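Long-range contacts in designed Anbu Protein (Synthetic construct, PDB 5LOY), which is a consensus-designed ancestral beta subunit of the proteasome family that assembles helically and probably acts as an N-terminal-nucleophile hydrolase in protein degradation: residues 188-193 and 206-211; 35-40 and 200-205. All coordinates share one frame; numbering follows the deposited sequence.

Contact 1: 188-193 and 206-211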
ATOM      1  N   GLY A 188       7.826 -12.477   0.066  1.00 36.64           N
ATOM      2  CA  GLY A 188       7.979 -13.694  -0.723  1.00 36.64           C
ATOM      3  C   GLY A 188       7.696 -15.007  -0.010  1.00 36.02           C
ATOM      4  O   GLY A 188       7.817 -15.118   1.205  1.00 33.42           O
ATOM      5  N   LEU A 189       7.332 -16.011  -0.804  1.00 38.09           N
ATOM      6  CA  LEU A 189       7.074 -17.370  -0.331  1.00 39.15           C
ATOM      7  C   LEU A 189       8.357 -18.006   0.126  1.00 40.27           C
ATOM      8  O   LEU A 189       9.416 -17.646  -0.354  1.00 41.47           O
ATOM      9  CB  LEU A 189       6.510 -18.213  -1.473  1.00 40.94           C
ATOM     10  CG  LEU A 189       5.122 -17.836  -2.020  1.00 40.29           C
ATOM     11  CD1 LEU A 189       4.671 -18.802  -3.101  1.00 43.49           C
ATOM     12  CD2 LEU A 189       4.106 -17.836  -0.918  1.00 38.98           C
ATOM     13  N   PRO A 190       8.277 -18.994   1.031  1.00 41.01           N
ATOM     14  CA  PRO A 190       7.069 -19.614   1.600  1.00 39.65           C
ATOM     15  C   PRO A 190       6.362 -18.819   2.672  1.00 39.01           C
ATOM     16  O   PRO A 190       7.043 -18.091   3.405  1.00 38.44           O
ATOM     17  CB  PRO A 190       7.595 -20.922   2.190  1.00 40.28           C
ATOM     18  CG  PRO A 190       9.071 -20.717   2.370  1.00 41.16           C
ATOM     19  CD  PRO A 190       9.474 -19.832   1.237  1.00 41.00           C
ATOM     20  N   LEU A 191       5.026 -18.977   2.763  1.00 39.07           N
ATOM     21  CA  LEU A 191       4.226 -18.435   3.868  1.00 39.30           C
ATOM     22  C   LEU A 191       3.936 -19.475   4.888  1.00 39.58           C
ATOM     23  O   LEU A 191       3.887 -20.648   4.579  1.00 39.96           O
ATOM     24  CB  LEU A 191       2.825 -17.981   3.454  1.00 41.15           C
ATOM     25  CG  LEU A 191       2.643 -17.272   2.128  1.00 42.82           C
ATOM     26  CD1 LEU A 191       1.205 -16.823   2.014  1.00 42.66           C
ATOM     27  CD2 LEU A 191       3.600 -16.096   2.029  1.00 45.05           C
ATOM     28  N   ASP A 192       3.697 -19.007   6.108  1.00 40.36           N
ATOM     29  CA  ASP A 192       3.140 -19.811   7.182  1.00 42.44           C
ATOM     30  C   ASP A 192       1.721 -19.300   7.452  1.00 39.08           C
ATOM     31  O   ASP A 192       1.462 -18.090   7.405  1.00 37.69           O
ATOM     32  CB  ASP A 192       4.030 -19.744   8.431  1.00 46.55           C
ATOM     33  CG  ASP A 192       5.366 -20.483   8.239  1.00 54.75           C
ATOM     34  OD1 ASP A 192       5.370 -21.737   8.312  1.00 63.64           O
ATOM     35  OD2 ASP A 192       6.412 -19.821   7.970  1.00 60.52           O
ATOM     36  N   LEU A 193       0.808 -20.240   7.663  1.00 37.84           N
ATOM     37  CA  LEU A 193      -0.580 -19.943   7.929  1.00 36.83           C
ATOM     38  C   LEU A 193      -1.073 -20.759   9.126  1.00 38.39           C
ATOM     39  O   LEU A 193      -0.878 -21.985   9.166  1.00 38.62           O
ATOM     40  CB  LEU A 193      -1.423 -20.295   6.714  1.00 37.41           C
ATOM     41  CG  LEU A 193      -2.942 -20.144   6.917  1.00 38.06           C
ATOM     42  CD1 LEU A 193      -3.320 -18.667   7.052  1.00 36.51           C
ATOM     43  CD2 LEU A 193      -3.714 -20.787   5.771  1.00 39.69           C
ATOM     44  N   ARG A 206      -2.404 -25.636  10.834  1.00 49.66           N
ATOM     45  CA  ARG A 206      -1.175 -24.896  10.634  1.00 47.66           C
ATOM     46  C   ARG A 206      -0.412 -25.538   9.493  1.00 48.01           C
ATOM     47  O   ARG A 206      -0.171 -26.745   9.507  1.00 47.21           O
ATOM     48  CB  ARG A 206      -0.367 -24.888  11.923  1.00 48.63           C
ATOM     49  CG  ARG A 206       1.139 -25.031  11.805  1.00 50.85           C
ATOM     50  CD  ARG A 206       1.900 -23.755  12.017  1.00 49.59           C
ATOM     51  NE  ARG A 206       2.909 -23.946  13.064  1.00 52.84           N
ATOM     52  CZ  ARG A 206       4.062 -23.278  13.152  1.00 54.63           C
ATOM     53  NH1 ARG A 206       4.883 -23.535  14.171  1.00 55.07           N
ATOM     54  NH2 ARG A 206       4.398 -22.349  12.245  1.00 56.03           N
ATOM     55  N   ARG A 207      -0.053 -24.741   8.495  1.00 46.76           N
ATOM     56  CA  ARG A 207       0.814 -25.240   7.441  1.00 48.37           C
ATOM     57  C   ARG A 207       1.677 -24.193   6.761  1.00 45.38           C
ATOM     58  O   ARG A 207       1.522 -22.995   6.968  1.00 41.55           O
ATOM     59  CB  ARG A 207       0.022 -26.032   6.396  1.00 51.09           C
ATOM     60  CG  ARG A 207      -0.861 -25.213   5.482  1.00 51.61           C
ATOM     61  CD  ARG A 207      -1.704 -26.160   4.625  1.00 55.46           C
ATOM     62  NE  ARG A 207      -2.376 -25.456   3.529  1.00 57.25           N
ATOM     63  CZ  ARG A 207      -1.941 -25.384   2.265  1.00 55.99           C
ATOM     64  NH1 ARG A 207      -0.812 -25.972   1.890  1.00 56.49           N
ATOM     65  NH2 ARG A 207      -2.651 -24.706   1.374  1.00 55.27           N
ATOM     66  N   ARG A 208       2.605 -24.717   5.970  1.00 45.86           N
ATOM     67  CA  ARG A 208       3.520 -23.967   5.156  1.00 47.06           C
ATOM     68  C   ARG A 208       3.043 -24.032   3.683  1.00 43.42           C
ATOM     69  O   ARG A 208       2.710 -25.088   3.165  1.00 43.41           O
ATOM     70  CB  ARG A 208       4.919 -24.562   5.354  1.00 53.10           C
ATOM     71  CG  ARG A 208       6.019 -24.009   4.454  1.00 60.78           C
ATOM     72  CD  ARG A 208       7.418 -24.085   5.095  1.00 64.40           C
ATOM     73  NE  ARG A 208       7.731 -22.873   5.865  1.00 62.88           N
ATOM     74  CZ  ARG A 208       8.960 -22.447   6.145  1.00 62.91           C
ATOM     75  NH1 ARG A 208      10.007 -23.149   5.749  1.00 62.43           N
ATOM     76  NH2 ARG A 208       9.144 -21.318   6.837  1.00 65.44           N
ATOM     77  N   ILE A 209       2.976 -22.874   3.043  1.00 40.18           N
ATOM     78  CA  ILE A 209       2.524 -22.744   1.668  1.00 39.64           C
ATOM     79  C   ILE A 209       3.701 -22.326   0.795  1.00 40.03           C
ATOM     80  O   ILE A 209       4.192 -21.206   0.920  1.00 38.30           O
ATOM     81  CB  ILE A 209       1.434 -21.669   1.595  1.00 38.24           C
ATOM     82  CG1 ILE A 209       0.181 -22.154   2.322  1.00 38.31           C
ATOM     83  CG2 ILE A 209       1.065 -21.347   0.153  1.00 38.56           C
ATOM     84  CD1 ILE A 209      -0.854 -21.070   2.550  1.00 37.71           C
ATOM     85  N   ASP A 210       4.147 -23.203  -0.088  1.00 42.61           N
ATOM     86  CA  ASP A 210       5.284 -22.900  -0.967  1.00 46.53           C
ATOM     87  C   ASP A 210       4.866 -22.600  -2.411  1.00 48.76           C
ATOM     88  O   ASP A 210       3.689 -22.642  -2.755  1.00 49.24           O
ATOM     89  CB  ASP A 210       6.347 -24.012  -0.901  1.00 49.92           C
ATOM     90  CG  ASP A 210       5.873 -25.344  -1.485  1.00 54.59           C
ATOM     91  OD1 ASP A 210       4.907 -25.366  -2.283  1.00 56.27           O
ATOM     92  OD2 ASP A 210       6.494 -26.390  -1.154  1.00 58.43           O
ATOM     93  N   GLU A 211       5.836 -22.289  -3.261  1.00 53.23           N
ATOM     94  CA  GLU A 211       5.549 -21.916  -4.662  1.00 55.65           C
ATOM     95  C   GLU A 211       4.777 -22.974  -5.469  1.00 53.73           C
ATOM     96  O   GLU A 211       4.157 -22.652  -6.454  1.00 53.27           O
ATOM     97  CB  GLU A 211       6.847 -21.540  -5.408  1.00 59.68           C
ATOM     98  CG  GLU A 211       7.726 -22.702  -5.855  1.00 64.52           C
ATOM     99  CD  GLU A 211       9.087 -22.247  -6.414  1.00 68.71           C
ATOM    100  OE1 GLU A 211       9.301 -21.023  -6.569  1.00 67.18           O
ATOM    101  OE2 GLU A 211       9.943 -23.116  -6.725  1.00 72.90           O
TER
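Residues 191-193 and 206-209 run antiparallel, their axes 4.8 Å apart at 161°, with L191 facing I209 and L193 facing R207 as hydrogen-bonded pairs and D192 facing R208 as the non-hydrogen-bonded pair between them. Each hydrogen-bonded pair closes a ring of two backbone bonds; the straightest, I209 N to L191 O, spans 2.9 Å with an N-H...O angle of 173°. Ahead of the strand, the cis peptide bond before P190 bends the chain, and P190 CA still makes a CH...O contact with I209 O. On the face carrying D192 and R208, the chain of R208 leaves with CG anti to the backbone N and bends at chi3, which brings the guanidinium back across to the partner strand. Its NH2 meets D192 OD2 at 3.3 Å, a weak but straight hydrogen bond within a salt bridge; the oxygen lies at the guanidinium edge, while the carboxylate plane is turned 37° from it. P190 CG sits over the centre of one guanidinium face. The other oxygen, OD1, is taken by R31 in a second salt bridge, so D192 is bound by two arginines and probably stays ionised. On the reverse face L191 CB lies 4.4 Å from I209 CB. I209 CD1 approaches L193 CB at 4.3 Å; L191 and I209 both rest on L174 of helix 166-183. I209 CG1 also lies over the guanidinium of R207, which is salt-bridged to D213. L189 precedes one strand and E211 follows the other; there L189 CD1 packs 3.6 Å from E211 CA. This is the beta hairpin 191-197/205-209, one face turned to helix 166-183 and the other to strand 33-38, as in the alpha-beta-beta-alpha sandwich of proteasome-type Ntn hydrolases.

Contact 2: 35-40 and 200-205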
ATOM      1  N   VAL A  35       5.270 -20.530  17.769  1.00 42.15           N
ATOM      2  CA  VAL A  35       4.119 -21.019  18.486  1.00 43.07           C
ATOM      3  C   VAL A  35       4.516 -21.607  19.846  1.00 44.66           C
ATOM      4  O   VAL A  35       5.437 -22.406  19.953  1.00 42.12           O
ATOM      5  CB  VAL A  35       3.394 -22.084  17.652  1.00 44.43           C
ATOM      6  CG1 VAL A  35       2.201 -22.638  18.414  1.00 45.77           C
ATOM      7  CG2 VAL A  35       2.951 -21.487  16.328  1.00 42.63           C
ATOM      8  N   PHE A  36       3.808 -21.170  20.882  1.00 46.25           N
ATOM      9  CA  PHE A  36       3.974 -21.691  22.233  1.00 48.84           C
ATOM     10  C   PHE A  36       2.629 -22.301  22.616  1.00 47.66           C
ATOM     11  O   PHE A  36       1.633 -21.606  22.697  1.00 44.42           O
ATOM     12  CB  PHE A  36       4.403 -20.555  23.165  1.00 50.69           C
ATOM     13  CG  PHE A  36       5.597 -19.802  22.659  1.00 51.27           C
ATOM     14  CD1 PHE A  36       5.447 -18.798  21.727  1.00 50.21           C
ATOM     15  CD2 PHE A  36       6.891 -20.149  23.067  1.00 54.66           C
ATOM     16  CE1 PHE A  36       6.558 -18.126  21.225  1.00 51.15           C
ATOM     17  CE2 PHE A  36       8.016 -19.484  22.573  1.00 54.36           C
ATOM     18  CZ  PHE A  36       7.841 -18.465  21.649  1.00 53.64           C
ATOM     19  N   GLU A  37       2.613 -23.612  22.801  1.00 49.64           N
ATOM     20  CA  GLU A  37       1.384 -24.356  22.981  1.00 52.06           C
ATOM     21  C   GLU A  37       1.503 -25.248  24.228  1.00 53.94           C
ATOM     22  O   GLU A  37       2.500 -25.954  24.393  1.00 54.16           O
ATOM     23  CB  GLU A  37       1.099 -25.203  21.732  1.00 54.37           C
ATOM     24  CG  GLU A  37      -0.205 -26.015  21.803  1.00 60.35           C
ATOM     25  CD  GLU A  37      -0.413 -27.012  20.650  1.00 64.31           C
ATOM     26  OE1 GLU A  37       0.584 -27.452  20.033  1.00 69.58           O
ATOM     27  OE2 GLU A  37      -1.582 -27.372  20.349  1.00 65.37           O
ATOM     28  N   VAL A  38       0.502 -25.191  25.113  1.00 54.37           N
ATOM     29  CA  VAL A  38       0.257 -26.261  26.092  1.00 56.12           C
ATOM     30  C   VAL A  38      -1.128 -26.804  25.777  1.00 56.49           C
ATOM     31  O   VAL A  38      -2.127 -26.180  26.101  1.00 54.42           O
ATOM     32  CB  VAL A  38       0.314 -25.779  27.549  1.00 57.55           C
ATOM     33  CG1 VAL A  38       0.019 -26.932  28.508  1.00 59.63           C
ATOM     34  CG2 VAL A  38       1.676 -25.183  27.847  1.00 57.28           C
ATOM     35  N   PRO A  39      -1.193 -27.963  25.108  1.00 59.03           N
ATOM     36  CA  PRO A  39      -2.487 -28.389  24.552  1.00 59.25           C
ATOM     37  C   PRO A  39      -3.517 -28.576  25.657  1.00 61.30           C
ATOM     38  O   PRO A  39      -3.212 -29.200  26.670  1.00 61.48           O
ATOM     39  CB  PRO A  39      -2.163 -29.718  23.859  1.00 60.88           C
ATOM     40  CG  PRO A  39      -0.672 -29.737  23.703  1.00 60.98           C
ATOM     41  CD  PRO A  39      -0.140 -28.973  24.882  1.00 60.86           C
ATOM     42  N   GLY A  40      -4.702 -27.998  25.466  1.00 61.33           N
ATOM     43  CA  GLY A  40      -5.742 -27.995  26.484  1.00 62.70           C
ATOM     44  C   GLY A  40      -5.639 -26.924  27.573  1.00 63.36           C
ATOM     45  O   GLY A  40      -6.520 -26.864  28.426  1.00 65.16           O
ATOM     46  N   SER A 200     -10.691 -24.014  21.538  1.00 53.77           N
ATOM     47  CA  SER A 200     -10.067 -25.324  21.296  1.00 54.51           C
ATOM     48  C   SER A 200      -8.862 -25.539  22.216  1.00 53.53           C
ATOM     49  O   SER A 200      -8.645 -26.635  22.674  1.00 53.47           O
ATOM     50  CB  SER A 200      -9.649 -25.465  19.828  1.00 53.48           C
ATOM     51  OG  SER A 200      -8.747 -24.431  19.452  1.00 52.29           O
ATOM     52  N   LEU A 201      -8.090 -24.480  22.459  1.00 52.24           N
ATOM     53  CA  LEU A 201      -6.874 -24.530  23.273  1.00 53.17           C
ATOM     54  C   LEU A 201      -5.856 -25.516  22.697  1.00 54.17           C
ATOM     55  O   LEU A 201      -5.132 -26.203  23.414  1.00 55.94           O
ATOM     56  CB  LEU A 201      -7.218 -24.843  24.728  1.00 55.87           C
ATOM     57  CG  LEU A 201      -8.187 -23.848  25.390  1.00 55.44           C
ATOM     58  CD1 LEU A 201      -8.537 -24.307  26.798  1.00 57.84           C
ATOM     59  CD2 LEU A 201      -7.613 -22.439  25.436  1.00 52.62           C
ATOM     60  N   ARG A 202      -5.807 -25.533  21.374  1.00 54.89           N
ATOM     61  CA  ARG A 202      -5.055 -26.499  20.597  1.00 59.06           C
ATOM     62  C   ARG A 202      -4.749 -25.844  19.233  1.00 54.30           C
ATOM     63  O   ARG A 202      -5.561 -25.100  18.717  1.00 51.56           O
ATOM     64  CB  ARG A 202      -5.945 -27.732  20.424  1.00 65.69           C
ATOM     65  CG  ARG A 202      -5.248 -29.070  20.413  1.00 73.22           C
ATOM     66  CD  ARG A 202      -6.281 -30.191  20.550  1.00 80.34           C
ATOM     67  NE  ARG A 202      -6.734 -30.380  21.940  1.00 87.20           N
ATOM     68  CZ  ARG A 202      -6.076 -31.076  22.879  1.00 91.67           C
ATOM     69  NH1 ARG A 202      -4.913 -31.672  22.605  1.00 94.14           N
ATOM     70  NH2 ARG A 202      -6.573 -31.175  24.112  1.00 92.85           N
ATOM     71  N   VAL A 203      -3.585 -26.098  18.653  1.00 54.97           N
ATOM     72  CA  VAL A 203      -3.321 -25.632  17.290  1.00 54.74           C
ATOM     73  C   VAL A 203      -4.064 -26.544  16.314  1.00 58.18           C
ATOM     74  O   VAL A 203      -3.676 -27.699  16.119  1.00 56.34           O
ATOM     75  CB  VAL A 203      -1.831 -25.651  16.941  1.00 54.40           C
ATOM     76  CG1 VAL A 203      -1.626 -25.232  15.495  1.00 55.05           C
ATOM     77  CG2 VAL A 203      -1.066 -24.715  17.847  1.00 53.50           C
ATOM     78  N   GLY A 204      -5.145 -26.036  15.718  1.00 61.31           N
ATOM     79  CA  GLY A 204      -6.019 -26.878  14.881  1.00 62.80           C
ATOM     80  C   GLY A 204      -5.448 -27.057  13.489  1.00 62.04           C
ATOM     81  O   GLY A 204      -5.156 -28.165  13.074  1.00 65.53           O
ATOM     82  N   HIS A 205      -5.261 -25.946  12.789  1.00 58.93           N
ATOM     83  CA  HIS A 205      -4.709 -25.976  11.446  1.00 57.14           C
ATOM     84  C   HIS A 205      -3.492 -25.067  11.334  1.00 52.34           C
ATOM     85  O   HIS A 205      -3.524 -23.887  11.703  1.00 48.76           O
ATOM     86  CB  HIS A 205      -5.732 -25.598  10.365  1.00 61.04           C
ATOM     87  CG  HIS A 205      -6.975 -26.445  10.367  1.00 70.08           C
ATOM     88  ND1 HIS A 205      -8.260 -25.945  10.521  1.00 73.38           N
ATOM     89  CD2 HIS A 205      -7.113 -27.779  10.187  1.00 72.89           C
ATOM     90  CE1 HIS A 205      -9.125 -26.947  10.455  1.00 74.89           C
ATOM     91  NE2 HIS A 205      -8.454 -28.066  10.249  1.00 73.41           N
TER
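E37 reaches from strand 33-38 across to the loop 200-205, and its side chain carries the middle of the contact. From CB the chain runs straight: CG stands anti to the backbone N (chi1 -179°) and the next torsion is extended too, so the carboxylate is held out at full length toward V203. CB and CG carry the chain across; within the two segments the first touch is at CD. CD comes down on V203 CG2 at 3.7 Å, and OE1 lies 3.9 Å from that same methyl. At the tip, OE2 accepts the backbone N-H of V203 at 2.9 Å in a nearly straight bond (170°), the donor arriving from above the carboxylate plane, 49° out of it. OE2 also lies 3.6 Å from R202 CA. The carboxylate thus ties down a loop amide rather than the guanidinium of R202, which swings elsewhere. On one side of E37, V35 CG1 crosses V203 CG2 obliquely at 3.9 Å, an apolar touch extended by L194, on which both valines pack. Toward the end of the strand the backbone takes over: G40 N donates to L201 O at 2.8 Å. R202, bent at chi3, lays its guanidinium by this turn, with NH1 3.6 Å from P39 CB; G40 N lies above one face, nearer its border than its centre. L201 reaches G40 from another direction, its CB against G40 CA and C and its CD1 near G40 O. G40 and L201 both have positive phi, G40 where the chain turns after strand 33-38. None of the touching residues is fully buried. The arrangement joins the turn between strands 33-38 and 42-50 of one sheet to the loop of the hairpin 191-197/205-209 of the other, bridging one end of the proteasome-type beta sandwich.

The hairpin 191-197/205-209 links the two contacts: contact 1 pairs its strands, and contact 2 engages the loop between them. Their centres lie 19 Å apart, yet they touch where R206 NH1 of contact 1 packs on V35 CG2 of contact 2 at 3.5 Å. Strand 33-38 runs along both, M33 beside D192 and R206 and V35 farther along, so the sheet interface continues from one contact into the other. W239 of the second subunit also reaches both, packing on L193 and R207 and stacking on the ring of H205. D17, which binds G188 N, probably corresponds to the active-site aspartate of proteasome beta subunits, placing the start of contact 1 near the probable catalytic centre.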